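Sensor protein (Geobacter sulfurreducens, PDB 3H7M) probably acts as a membrane-bound histidine kinase that starts a phosphorelay, this chain being its sensor domain, built like a periplasmic solute-binding protein. Local coordinates at residues F63-K67 with R85-F89; N37-T41 with R192-A196; D8-I13 with E203-F208; S78-R83 with D125-E130; D20-Y24 with V167-I172. All blocks are in the same frame, centred on the assembly; numbering follows the deposited sequence.

The chain has the two-lobed form of a type II periplasmic binding protein, its lobes joined through the long neighbouring strands 87-103 and 181-198. Interactions 1, 2 and 3 lie in one lobe: helix 62-67 against strand 87-103, helix 36-48 against strand 181-198, and the N-terminal loop against helix 202-218. Their centres are about 15 to 16 Å apart and they touch one another. Interactions 4 and 5 cross between lobes, with centres about 18 Å apart. Interactions 3, 5 and 2 each join an early segment to one more than 140 residues later, while 1 and 4 are more local. Interactions 3 and 5, about 28 Å between centres, are the farthest apart. Three contacts thus build one lobe, and two join it to the other.

Interaction 1 (F63-K67 with R85-F89); sequences FSALK and RQIDF. With NA (sodium ion), chain B.
The ring of Phe-63 and the amide of Gln-86 meet edge on: the amide oxygen OE1 lies in the plane of the ring, 3.3 Å from CE2, and the two flat groups are only 22° apart. A carbonyl oxygen at the rim of an aromatic ring faces its weakly positive C-H edge, so the approach is a mild attraction. At the other side of the ring tip Phe-63 CE1 comes within 3.5 Å of Ile-87 CD1, obliquely. Phe-63 gets there because its CG stands anti to the backbone N (chi1 -165°).

The same oxygen also serves Lys-67. The lysine chain bends at chi3 and brings NZ to 3.2 Å from Gln-86 OE1 in a hydrogen bond, but the donor sits well above the carbonyl plane, 52° out of it. Below this polar rim the contact is apolar: Leu-66 CD1 rests 3.7 Å from Ile-87 CG2, the two side chains crossing at about a right angle.

Asp-88 points away from the helix and turns to the sodium ion, which its OD1 binds at 2.7 Å beside water 1, at 3.0 Å. Gln-199 OE1 and the carbonyl of Ala-84 complete the protein ligands seen here, while Asp-88 OD2 takes a hydrogen bond from Gly-200 N.

In the fold, the helical segment 63-67 runs roughly perpendicular to strand segment 87-89, their axes 10.8 Å apart at closest approach. Leu-66 also packs on Leu-74 and Ile-87 on Ile-77, so strand 73-78 lies beside both partners, and Asp-88 pairs with Val-197 of strand 181-198.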
# COMPACT_ATOMS: atom_id res chain seq x y z
N PHE A 63 9.70 6.71 1.33
CA PHE A 63 10.50 6.09 2.37
C PHE A 63 11.60 7.08 2.70
O PHE A 63 11.89 7.36 3.87
CB PHE A 63 11.13 4.79 1.86
CG PHE A 63 11.66 3.92 2.95
CD1 PHE A 63 10.79 3.30 3.84
CD2 PHE A 63 13.03 3.71 3.09
CE1 PHE A 63 11.28 2.49 4.87
CE2 PHE A 63 13.53 2.90 4.12
CZ PHE A 63 12.65 2.29 5.01
N SER A 64 12.21 7.62 1.65
CA SER A 64 13.27 8.59 1.83
C SER A 64 12.76 9.77 2.65
O SER A 64 13.29 10.06 3.72
CB SER A 64 13.77 9.08 0.47
OG SER A 64 14.89 9.94 0.62
N ALA A 65 11.71 10.41 2.15
CA ALA A 65 11.11 11.57 2.80
C ALA A 65 10.76 11.36 4.28
O ALA A 65 10.67 12.33 5.04
CB ALA A 65 9.89 12.03 2.03
N LEU A 66 10.53 10.12 4.69
CA LEU A 66 10.23 9.86 6.10
C LEU A 66 11.55 10.10 6.84
O LEU A 66 11.63 10.95 7.72
CB LEU A 66 9.78 8.41 6.32
CG LEU A 66 8.77 8.13 7.46
CD1 LEU A 66 8.99 6.72 7.96
CD2 LEU A 66 8.92 9.10 8.61
N LYS A 67 12.59 9.35 6.48
CA LYS A 67 13.90 9.51 7.10
C LYS A 67 14.40 10.95 6.90
O LYS A 67 14.95 11.57 7.82
CB LYS A 67 14.89 8.51 6.50
CG LYS A 67 14.66 7.07 6.95
CD LYS A 67 15.12 6.04 5.91
CE LYS A 67 16.63 6.01 5.72
NZ LYS A 67 17.02 5.07 4.63
N ARG A 85 14.33 -2.16 10.30
CA ARG A 85 15.68 -1.71 10.64
C ARG A 85 15.95 -0.23 10.42
O ARG A 85 17.05 0.25 10.69
CB ARG A 85 16.71 -2.51 9.83
CG ARG A 85 17.20 -3.78 10.52
CD ARG A 85 18.50 -4.28 9.89
NE ARG A 85 18.27 -5.16 8.75
CZ ARG A 85 17.72 -6.37 8.85
NH1 ARG A 85 17.32 -6.83 10.03
NH2 ARG A 85 17.57 -7.12 7.77
N GLN A 86 14.96 0.52 9.92
CA GLN A 86 15.18 1.94 9.67
C GLN A 86 14.03 2.85 10.05
O GLN A 86 14.18 4.07 10.05
CB GLN A 86 15.51 2.15 8.20
CG GLN A 86 16.59 1.26 7.67
CD GLN A 86 17.16 1.79 6.39
OE1 GLN A 86 16.43 2.01 5.42
NE2 GLN A 86 18.47 2.01 6.36
N ILE A 87 12.88 2.26 10.34
CA ILE A 87 11.70 3.03 10.74
C ILE A 87 10.91 2.19 11.71
O ILE A 87 11.07 0.97 11.77
CB ILE A 87 10.81 3.38 9.52
CG1 ILE A 87 10.23 2.10 8.92
CG2 ILE A 87 11.62 4.14 8.48
CD1 ILE A 87 9.30 2.34 7.73
N ASP A 88 10.05 2.83 12.49
CA ASP A 88 9.28 2.06 13.44
C ASP A 88 7.85 1.98 12.97
O ASP A 88 7.28 2.97 12.51
CB ASP A 88 9.37 2.71 14.83
CG ASP A 88 10.82 2.93 15.28
OD1 ASP A 88 11.71 2.18 14.83
OD2 ASP A 88 11.07 3.86 16.08
N PHE A 89 7.29 0.78 13.06
CA PHE A 89 5.92 0.54 12.63
C PHE A 89 5.01 0.43 13.82
O PHE A 89 5.41 -0.09 14.87
CB PHE A 89 5.81 -0.78 11.87
CG PHE A 89 6.53 -0.79 10.57
CD1 PHE A 89 7.92 -0.69 10.53
CD2 PHE A 89 5.83 -0.91 9.36
CE1 PHE A 89 8.61 -0.71 9.32
CE2 PHE A 89 6.52 -0.93 8.14
CZ PHE A 89 7.91 -0.83 8.12
NA NA B . 12.08 -0.40 14.29
O HOH W 1 14.78 -1.16 15.33

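Interaction 2 (N37-T41 with R192-A196); sequences NVELT and RYGYA
Asn-37 reaches from its helix to the ring of Tyr-193. From CB, the first torsion sets CG beside the backbone N (chi1 -63°), and CG comes to 4.0 Å from Tyr-193 CE2. OD1 then lies at the ring edge, in plane, 3.6 Å from CE2. ND2, the other branch, donates to Tyr-193 OH at 3.1 Å with an N-H...O angle of 151°, and the hydroxyl oxygen lies in the amide plane. ND2 is also hydrogen-bonded to Glu-25 OE1.

One turn on, Tyr-195 OH donates to Thr-41 OG1 at 2.8 Å, with the threonine oxygen at the edge of the tyrosine ring. Leu-40 CB flanks that hydroxyl at 3.6 Å. Thr-41 OG1 is further hydrogen-bonded to Gln-75 OE1, and the Tyr-195 ring stacks on Phe-208.

Replacing Asn-37 by an alanine is likely to leave the Tyr-193 hydroxyl without this donor, in a buried spot, and to deprive Glu-25 OE1 of the amide N-H it bonds to.

Two tyrosine hydroxyls of strand 181-198 thus meet polar groups of helix 36-48 inside the lobe: one accepts, the other donates, so two directional hydrogen bonds pair these buried hydroxyls with the helix.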
# COMPACT_ATOMS: atom_id res chain seq x y z
N ASN A 37 -6.81 4.89 4.14
CA ASN A 37 -5.74 5.43 4.97
C ASN A 37 -6.05 6.84 5.44
O ASN A 37 -5.93 7.16 6.63
CB ASN A 37 -4.39 5.43 4.21
CG ASN A 37 -3.91 4.01 3.83
OD1 ASN A 37 -4.52 3.00 4.17
ND2 ASN A 37 -2.79 3.95 3.13
N VAL A 38 -6.47 7.67 4.49
CA VAL A 38 -6.80 9.07 4.73
C VAL A 38 -7.90 9.22 5.77
O VAL A 38 -7.80 9.97 6.74
CB VAL A 38 -7.20 9.72 3.38
CG1 VAL A 38 -7.78 11.12 3.56
CG2 VAL A 38 -5.95 9.81 2.50
N GLU A 39 -8.97 8.48 5.58
CA GLU A 39 -10.08 8.52 6.50
C GLU A 39 -9.61 8.06 7.89
O GLU A 39 -9.99 8.62 8.92
CB GLU A 39 -11.15 7.59 5.96
CG GLU A 39 -12.54 8.05 6.24
CD GLU A 39 -13.52 7.50 5.23
OE1 GLU A 39 -13.22 7.62 4.02
OE2 GLU A 39 -14.58 6.97 5.67
N LEU A 40 -8.77 7.02 7.90
CA LEU A 40 -8.24 6.48 9.14
C LEU A 40 -7.39 7.55 9.84
O LEU A 40 -7.56 7.85 11.02
CB LEU A 40 -7.41 5.25 8.82
CG LEU A 40 -7.64 4.04 9.71
CD1 LEU A 40 -9.14 3.80 9.90
CD2 LEU A 40 -6.99 2.82 9.08
N THR A 41 -6.47 8.13 9.09
CA THR A 41 -5.62 9.17 9.62
C THR A 41 -6.43 10.37 10.11
O THR A 41 -6.15 10.90 11.17
CB THR A 41 -4.65 9.64 8.57
OG1 THR A 41 -3.74 8.59 8.30
CG2 THR A 41 -3.89 10.89 9.07
N ARG A 192 1.46 -6.99 6.55
CA ARG A 192 0.93 -6.23 7.68
C ARG A 192 1.18 -4.80 7.27
O ARG A 192 2.32 -4.38 7.12
CB ARG A 192 1.69 -6.57 8.96
CG ARG A 192 1.85 -8.07 9.20
CD ARG A 192 2.32 -8.36 10.61
NE ARG A 192 1.21 -8.47 11.55
CZ ARG A 192 1.32 -8.26 12.86
NH1 ARG A 192 2.49 -7.93 13.37
NH2 ARG A 192 0.25 -8.37 13.64
N TYR A 193 0.10 -4.05 7.08
CA TYR A 193 0.15 -2.67 6.57
C TYR A 193 -0.34 -1.62 7.58
O TYR A 193 -1.43 -1.75 8.16
CB TYR A 193 -0.71 -2.65 5.29
CG TYR A 193 -0.70 -1.42 4.43
CD1 TYR A 193 0.27 -1.25 3.43
CD2 TYR A 193 -1.74 -0.48 4.53
CE1 TYR A 193 0.19 -0.16 2.54
CE2 TYR A 193 -1.83 0.60 3.63
CZ TYR A 193 -0.87 0.76 2.65
OH TYR A 193 -0.96 1.85 1.82
N GLY A 194 0.44 -0.57 7.80
CA GLY A 194 0.01 0.42 8.78
C GLY A 194 0.86 1.66 8.83
O GLY A 194 1.58 1.97 7.88
N TYR A 195 0.77 2.42 9.92
CA TYR A 195 1.58 3.63 9.98
C TYR A 195 3.02 3.29 10.32
O TYR A 195 3.32 2.19 10.81
CB TYR A 195 1.05 4.61 11.03
CG TYR A 195 -0.35 5.09 10.77
CD1 TYR A 195 -1.45 4.32 11.14
CD2 TYR A 195 -0.58 6.31 10.13
CE1 TYR A 195 -2.74 4.74 10.89
CE2 TYR A 195 -1.86 6.74 9.87
CZ TYR A 195 -2.94 5.95 10.25
OH TYR A 195 -4.22 6.37 9.96
N ALA A 196 3.89 4.25 10.06
CA ALA A 196 5.31 4.14 10.33
C ALA A 196 5.90 5.55 10.46
O ALA A 196 5.47 6.48 9.76
CB ALA A 196 5.98 3.38 9.23

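Interaction 3 (D8-I13 with E203-F208); sequences DRHRTI and ELLARF
A salt-bridge network of Asp-8, Arg-9 and Glu-203 ties the N-terminal loop to helix 202-218. It lies at the outer end of one lobe of the type II periplasmic-binding-protein fold, where the chain enters its first strand, 13-18. The network is loose. Arg-9 NH1 stands 4.0 Å from Glu-203 OE2, a long salt bridge that meets the guanidinium at its edge, with the guanidinium and carboxylate planes 52° apart. Asp-8 OD2 is 3.7 Å from the same NH1 but well out of the guanidinium plane, so charge alone draws the two together. The two acids come within 4.4 Å of each other, Asp-8 OD2 to Glu-203 OE2, and the arginine shared between them probably offsets their repulsion.

A firmer grip comes from Arg-207. With chi1 at -159° its chain leaves the helix on the side away from its own backbone N, then bends at chi2 and sends the guanidinium across to the loop. There NH2 donates to Arg-9 O at 2.9 Å, reaching a lone pair in the carbonyl plane, with an N-H...O angle of 140°. Arg-207 NH2 also lies 3.7 Å from Arg-9 CB, and the arginine's own side chain packs on Met-50.

Deeper in, the contact turns apolar. Ile-13 points at the helix, and its CG1 meets Leu-204 CD1 at 4.0 Å as the two side chains slide past each other in opposite directions. The other branch goes to Phe-208, whose ring stacks on Tyr-195: Ile-13 CG2 lies at the ring edge, 4.3 Å from CZ.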
# COMPACT_ATOMS: atom_id res chain seq x y z
N ASP A 8 4.41 21.78 20.26
CA ASP A 8 5.10 20.53 19.94
C ASP A 8 4.05 19.49 19.57
O ASP A 8 4.21 18.76 18.59
CB ASP A 8 5.91 20.03 21.14
CG ASP A 8 6.80 18.84 20.78
OD1 ASP A 8 7.76 19.02 20.00
OD2 ASP A 8 6.53 17.73 21.26
N ARG A 9 2.97 19.44 20.36
CA ARG A 9 1.88 18.50 20.10
C ARG A 9 0.91 19.16 19.13
O ARG A 9 0.07 18.50 18.52
CB ARG A 9 1.11 18.17 21.39
CG ARG A 9 1.72 18.69 22.68
CD ARG A 9 2.96 17.90 23.09
NE ARG A 9 3.47 18.33 24.38
CZ ARG A 9 4.46 17.73 25.03
NH1 ARG A 9 5.05 16.66 24.51
NH2 ARG A 9 4.86 18.20 26.21
N HIS A 10 1.05 20.47 18.99
CA HIS A 10 0.18 21.23 18.11
C HIS A 10 0.89 21.53 16.81
O HIS A 10 0.34 22.18 15.91
CB HIS A 10 -0.29 22.49 18.81
CG HIS A 10 -1.06 22.21 20.07
ND1 HIS A 10 -2.36 21.77 20.05
CD2 HIS A 10 -0.69 22.24 21.37
CE1 HIS A 10 -2.77 21.54 21.29
NE2 HIS A 10 -1.77 21.82 22.11
N ARG A 11 2.12 21.04 16.72
CA ARG A 11 2.94 21.19 15.52
C ARG A 11 2.35 20.29 14.43
O ARG A 11 2.39 19.07 14.55
CB ARG A 11 4.38 20.74 15.81
CG ARG A 11 5.28 20.73 14.57
CD ARG A 11 6.69 20.27 14.91
NE ARG A 11 7.62 20.53 13.80
CZ ARG A 11 7.89 21.73 13.32
NH1 ARG A 11 7.31 22.81 13.83
NH2 ARG A 11 8.74 21.87 12.30
N THR A 12 1.79 20.89 13.38
CA THR A 12 1.20 20.12 12.30
C THR A 12 2.00 18.87 11.92
O THR A 12 3.20 18.95 11.63
CB THR A 12 1.05 20.96 11.02
OG1 THR A 12 -0.06 21.86 11.17
CG2 THR A 12 0.83 20.06 9.79
N ILE A 13 1.33 17.72 11.92
CA ILE A 13 1.99 16.48 11.54
C ILE A 13 1.79 16.32 10.03
O ILE A 13 0.66 16.42 9.52
CB ILE A 13 1.38 15.26 12.25
CG1 ILE A 13 1.76 15.28 13.72
CG2 ILE A 13 1.90 13.98 11.62
CD1 ILE A 13 1.04 16.34 14.49
N GLU A 203 7.42 8.92 20.38
CA GLU A 203 6.32 9.80 20.74
C GLU A 203 5.25 9.67 19.67
O GLU A 203 4.14 9.15 19.91
CB GLU A 203 6.82 11.24 20.82
CG GLU A 203 6.25 12.04 21.98
CD GLU A 203 4.84 12.53 21.74
OE1 GLU A 203 3.95 11.69 21.50
OE2 GLU A 203 4.63 13.76 21.79
N LEU A 204 5.59 10.13 18.47
CA LEU A 204 4.68 10.07 17.34
C LEU A 204 4.17 8.64 17.19
O LEU A 204 2.99 8.39 17.04
CB LEU A 204 5.41 10.49 16.08
CG LEU A 204 4.58 11.14 14.99
CD1 LEU A 204 3.75 12.28 15.57
CD2 LEU A 204 5.52 11.65 13.90
N LEU A 205 5.08 7.68 17.27
CA LEU A 205 4.69 6.30 17.16
C LEU A 205 3.52 5.98 18.09
O LEU A 205 2.52 5.41 17.67
CB LEU A 205 5.85 5.37 17.51
CG LEU A 205 5.44 3.89 17.38
CD1 LEU A 205 5.72 3.41 15.97
CD2 LEU A 205 6.21 3.05 18.37
N ALA A 206 3.66 6.34 19.36
CA ALA A 206 2.64 6.05 20.37
C ALA A 206 1.38 6.87 20.17
O ALA A 206 0.27 6.45 20.54
CB ALA A 206 3.21 6.29 21.77
N ARG A 207 1.56 8.04 19.60
CA ARG A 207 0.45 8.92 19.35
C ARG A 207 -0.48 8.19 18.37
O ARG A 207 -1.70 8.09 18.60
CB ARG A 207 1.01 10.21 18.75
CG ARG A 207 0.12 11.42 18.87
CD ARG A 207 0.40 12.24 20.13
NE ARG A 207 -0.23 13.56 19.99
CZ ARG A 207 0.24 14.54 19.22
NH1 ARG A 207 1.36 14.38 18.52
NH2 ARG A 207 -0.43 15.69 19.13
N PHE A 208 0.09 7.65 17.31
CA PHE A 208 -0.70 6.93 16.31
C PHE A 208 -1.23 5.59 16.77
O PHE A 208 -2.39 5.25 16.52
CB PHE A 208 0.10 6.77 15.02
CG PHE A 208 0.05 8.00 14.15
CD1 PHE A 208 -1.03 8.22 13.29
CD2 PHE A 208 1.01 8.99 14.27
CE1 PHE A 208 -1.15 9.42 12.57
CE2 PHE A 208 0.89 10.20 13.56
CZ PHE A 208 -0.19 10.41 12.72

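Interaction 4 (S78-R83 with D125-E130); sequences SWSEKR and DGIMHE
Ile-127 brings the apolar part of this contact, its CD1 lying 4.0 Å from Ser-80 CB and 4.2 Å from Ser-78 CB. The same methyl is placed over one face of the Arg-83 guanidinium, but that pair is modelled closer than the atoms can really sit, so its exact spacing is doubtful.

Hydrogen bonds within the segments fix the arginine. Its chain runs extended from CG to NE, which lays NH1 against the start of its own segment, where it donates to Ser-78 O at 2.6 Å with an N-H...O angle of 158°; the oxygen lies in the guanidinium plane. Ser-80 is the N-cap of helix 81-84, its OG accepting from Arg-83 N at 3.0 Å. Gly-126 holds the matching N-cap place on helix 127-133.

Charge and water carry the rest. Arg-83 NE and Glu-130 OE2 are 4.1 Å apart, beyond a salt bridge, the guanidinium and carboxylate planes being 62° apart. Water 2 fills in, accepting from Arg-83 NE at 3.2 Å and donating to Glu-130 OE2 at 2.5 Å.

In amino-acid-binding relatives an arginine at the corresponding place commonly takes the ligand's carboxylate; no such ligand is modelled here.

The two short helices begin at facing edges of the two lobes, with the interlobe cleft between. Arg-83 packs on Phe-89 of strand 87-103 and on Trp-59, while Ile-127 rests on His-98 and on Gln-191 of strand 181-198.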
# COMPACT_ATOMS: atom_id res chain seq x y z
N SER A 78 3.78 -1.47 4.33
CA SER A 78 3.90 -2.87 4.70
C SER A 78 5.15 -3.12 5.53
O SER A 78 6.20 -2.55 5.28
CB SER A 78 3.93 -3.74 3.44
OG SER A 78 2.64 -3.87 2.86
N TRP A 79 5.01 -3.97 6.54
CA TRP A 79 6.12 -4.31 7.41
C TRP A 79 7.06 -5.33 6.77
O TRP A 79 6.62 -6.18 5.98
CB TRP A 79 5.60 -4.89 8.72
CG TRP A 79 6.70 -5.21 9.70
CD1 TRP A 79 7.29 -4.35 10.59
CD2 TRP A 79 7.41 -6.45 9.81
NE1 TRP A 79 8.33 -4.98 11.24
CE2 TRP A 79 8.42 -6.27 10.78
CE3 TRP A 79 7.29 -7.69 9.19
CZ2 TRP A 79 9.30 -7.28 11.14
CZ3 TRP A 79 8.17 -8.71 9.54
CH2 TRP A 79 9.16 -8.49 10.51
N SER A 80 8.35 -5.22 7.11
CA SER A 80 9.40 -6.16 6.67
C SER A 80 10.63 -5.94 7.53
O SER A 80 10.84 -4.85 8.05
CB SER A 80 9.80 -5.96 5.21
OG SER A 80 10.92 -5.11 5.12
N GLU A 81 11.44 -6.98 7.66
CA GLU A 81 12.65 -6.91 8.46
C GLU A 81 13.59 -5.81 8.00
O GLU A 81 13.99 -4.97 8.81
CB GLU A 81 13.38 -8.25 8.44
CG GLU A 81 13.05 -9.13 9.63
CD GLU A 81 13.30 -8.41 10.95
OE1 GLU A 81 14.22 -7.57 10.99
OE2 GLU A 81 12.58 -8.70 11.93
N LYS A 82 13.93 -5.81 6.72
CA LYS A 82 14.82 -4.78 6.18
C LYS A 82 14.24 -3.41 6.48
O LYS A 82 14.97 -2.44 6.71
CB LYS A 82 14.96 -4.92 4.66
CG LYS A 82 16.32 -5.41 4.17
CD LYS A 82 16.41 -5.33 2.64
CE LYS A 82 17.63 -6.07 2.08
NZ LYS A 82 18.95 -5.52 2.51
N ARG A 83 12.92 -3.34 6.48
CA ARG A 83 12.21 -2.10 6.71
C ARG A 83 12.20 -1.67 8.18
O ARG A 83 12.43 -0.51 8.48
CB ARG A 83 10.77 -2.20 6.18
CG ARG A 83 10.67 -2.15 4.64
CD ARG A 83 9.20 -2.19 4.19
NE ARG A 83 9.05 -2.03 2.74
CZ ARG A 83 7.87 -1.95 2.11
NH1 ARG A 83 6.73 -2.02 2.80
NH2 ARG A 83 7.83 -1.79 0.80
N ASP A 125 9.93 -1.60 -6.21
CA ASP A 125 10.46 -1.74 -4.84
C ASP A 125 9.44 -2.06 -3.77
O ASP A 125 9.68 -1.78 -2.60
CB ASP A 125 11.24 -0.49 -4.40
CG ASP A 125 12.53 -0.30 -5.17
OD1 ASP A 125 13.19 -1.32 -5.49
OD2 ASP A 125 12.88 0.87 -5.45
N GLY A 126 8.29 -2.61 -4.15
CA GLY A 126 7.31 -2.96 -3.15
C GLY A 126 7.74 -4.28 -2.55
O GLY A 126 8.69 -4.90 -3.05
N ILE A 127 7.05 -4.74 -1.52
CA ILE A 127 7.40 -6.00 -0.87
C ILE A 127 7.60 -7.14 -1.87
O ILE A 127 8.44 -8.02 -1.66
CB ILE A 127 6.32 -6.39 0.20
CG1 ILE A 127 6.90 -6.34 1.61
CG2 ILE A 127 5.86 -7.82 0.00
CD1 ILE A 127 7.59 -5.06 1.98
N MET A 128 6.85 -7.14 -2.97
CA MET A 128 6.99 -8.23 -3.93
C MET A 128 8.19 -8.07 -4.84
O MET A 128 8.71 -9.05 -5.38
CB MET A 128 5.72 -8.37 -4.74
CG MET A 128 4.61 -9.06 -3.96
SD MET A 128 4.98 -10.81 -3.58
CE MET A 128 5.62 -11.34 -5.15
N HIS A 129 8.63 -6.84 -5.03
CA HIS A 129 9.78 -6.62 -5.87
C HIS A 129 10.91 -7.30 -5.09
O HIS A 129 11.47 -8.32 -5.53
CB HIS A 129 10.03 -5.11 -6.01
CG HIS A 129 11.23 -4.78 -6.84
ND1 HIS A 129 11.71 -3.49 -6.99
CD2 HIS A 129 12.07 -5.58 -7.55
CE1 HIS A 129 12.79 -3.51 -7.76
NE2 HIS A 129 13.03 -4.76 -8.11
N GLU A 130 11.21 -6.76 -3.91
CA GLU A 130 12.25 -7.33 -3.05
C GLU A 130 12.09 -8.84 -2.94
O GLU A 130 13.04 -9.59 -3.14
CB GLU A 130 12.17 -6.72 -1.65
CG GLU A 130 12.48 -5.24 -1.57
CD GLU A 130 12.14 -4.65 -0.21
OE1 GLU A 130 12.46 -5.30 0.81
OE2 GLU A 130 11.56 -3.54 -0.16
O HOH W 2 11.71 -1.33 1.09

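Interaction 5 (D20-Y24 with V167-I172); sequences DYPPY and VPGMYI
The Pro-22/Pro-23 turn that follows the short strand 20-21 wedges against the start of helix 166-175, joining one lobe to the other. The peptide bond between Pro-22 and Pro-23 is cis, and the kink turns the Pro-23 ring toward the helix. There it lays its CB-CG-CD side over the face of Tyr-171 in a CH-pi contact: Pro-23 CG sits 3.7 Å from the centroid of the Tyr-171 ring and 13° off its normal, almost over the middle. A chi1 of -82° swings the tyrosine ring back beside its own backbone N to present that face, and its OH is tied to Leu-229 O. Val-167 closes in beside it, CG1 being 3.7 Å from Pro-23 CD.

Pro-168 touches both tyrosines of the segment, Tyr-24 more closely. Its CG is 3.5 Å from Tyr-24 CE2 and 4.2 Å from Tyr-21 CE2, oblique to both rings. Its CA makes a C-H...O contact with Pro-22 O at 3.2 Å. Across the two segments no conventional hydrogen bond forms; shape does the work.

An alanine at Tyr-171 is likely to strip Pro-23 of the ring face it lies on, opening a gap beside the loop and leaving Leu-229 O without its hydroxyl partner.

Tyr-24 also meets Tyr-193 on strand 181-198, so the wedge lies close to the interlobe strands, where loop and helix come together between the two lobes of a type II periplasmic binding protein.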
# COMPACT_ATOMS: atom_id res chain seq x y z
N ASP A 20 -0.92 7.33 -5.68
CA ASP A 20 -1.61 6.35 -6.52
C ASP A 20 -1.72 4.92 -5.97
O ASP A 20 -1.21 3.98 -6.58
CB ASP A 20 -0.93 6.26 -7.89
CG ASP A 20 -1.23 7.45 -8.77
OD1 ASP A 20 -2.42 7.67 -9.06
OD2 ASP A 20 -0.28 8.15 -9.16
N TYR A 21 -2.40 4.75 -4.84
CA TYR A 21 -2.54 3.43 -4.25
C TYR A 21 -3.98 3.21 -3.74
O TYR A 21 -4.19 2.93 -2.56
CB TYR A 21 -1.54 3.25 -3.09
CG TYR A 21 -1.03 1.83 -2.91
CD1 TYR A 21 -0.14 1.27 -3.83
CD2 TYR A 21 -1.48 1.03 -1.84
CE1 TYR A 21 0.30 -0.04 -3.71
CE2 TYR A 21 -1.06 -0.30 -1.72
CZ TYR A 21 -0.16 -0.83 -2.66
OH TYR A 21 0.27 -2.13 -2.59
N PRO A 22 -4.98 3.33 -4.62
CA PRO A 22 -6.37 3.12 -4.20
C PRO A 22 -6.65 1.67 -3.92
O PRO A 22 -6.04 0.79 -4.50
CB PRO A 22 -7.17 3.64 -5.39
CG PRO A 22 -6.29 3.27 -6.53
CD PRO A 22 -4.94 3.73 -6.03
N PRO A 23 -7.59 1.39 -3.03
CA PRO A 23 -8.41 2.32 -2.26
C PRO A 23 -7.79 2.76 -0.94
O PRO A 23 -8.47 3.39 -0.13
CB PRO A 23 -9.66 1.51 -2.03
CG PRO A 23 -9.08 0.18 -1.72
CD PRO A 23 -8.05 0.01 -2.81
N TYR A 24 -6.52 2.44 -0.70
CA TYR A 24 -5.88 2.81 0.55
C TYR A 24 -5.59 4.29 0.65
O TYR A 24 -5.93 4.93 1.64
CB TYR A 24 -4.60 2.02 0.77
CG TYR A 24 -4.86 0.53 0.87
CD1 TYR A 24 -5.76 0.03 1.79
CD2 TYR A 24 -4.27 -0.36 -0.02
CE1 TYR A 24 -6.07 -1.33 1.84
CE2 TYR A 24 -4.58 -1.72 0.01
CZ TYR A 24 -5.48 -2.19 0.94
OH TYR A 24 -5.76 -3.54 0.98
N VAL A 167 -6.51 -6.15 -3.61
CA VAL A 167 -7.56 -5.15 -3.57
C VAL A 167 -7.28 -3.99 -4.50
O VAL A 167 -8.11 -3.63 -5.33
CB VAL A 167 -7.81 -4.73 -2.12
CG1 VAL A 167 -8.74 -3.52 -2.06
CG2 VAL A 167 -8.42 -5.93 -1.39
N PRO A 168 -6.11 -3.40 -4.39
CA PRO A 168 -5.84 -2.30 -5.31
C PRO A 168 -6.01 -2.79 -6.77
O PRO A 168 -6.46 -2.06 -7.65
CB PRO A 168 -4.40 -1.94 -5.00
CG PRO A 168 -4.35 -2.20 -3.46
CD PRO A 168 -5.08 -3.52 -3.34
N GLY A 169 -5.66 -4.05 -6.98
CA GLY A 169 -5.75 -4.65 -8.30
C GLY A 169 -7.16 -4.59 -8.81
O GLY A 169 -7.40 -4.07 -9.89
N MET A 170 -8.09 -5.12 -8.03
CA MET A 170 -9.48 -5.09 -8.41
C MET A 170 -9.97 -3.65 -8.58
O MET A 170 -10.65 -3.35 -9.55
CB MET A 170 -10.31 -5.81 -7.37
CG MET A 170 -9.85 -7.26 -7.15
SD MET A 170 -9.48 -8.10 -8.74
CE MET A 170 -11.11 -8.57 -9.29
N TYR A 171 -9.63 -2.76 -7.66
CA TYR A 171 -10.08 -1.39 -7.81
C TYR A 171 -9.55 -0.77 -9.06
O TYR A 171 -10.24 -0.02 -9.74
CB TYR A 171 -9.66 -0.51 -6.63
CG TYR A 171 -10.59 -0.65 -5.45
CD1 TYR A 171 -10.55 -1.78 -4.63
CD2 TYR A 171 -11.54 0.33 -5.17
CE1 TYR A 171 -11.43 -1.92 -3.54
CE2 TYR A 171 -12.43 0.19 -4.09
CZ TYR A 171 -12.36 -0.93 -3.28
OH TYR A 171 -13.24 -1.06 -2.23
N ILE A 172 -8.31 -1.10 -9.39
CA ILE A 172 -7.71 -0.55 -10.57
C ILE A 172 -8.33 -1.11 -11.85
O ILE A 172 -8.50 -0.40 -12.83
CB ILE A 172 -6.20 -0.82 -10.57
CG1 ILE A 172 -5.53 0.07 -9.52
CG2 ILE A 172 -5.61 -0.52 -11.92
CD1 ILE A 172 -4.08 -0.31 -9.20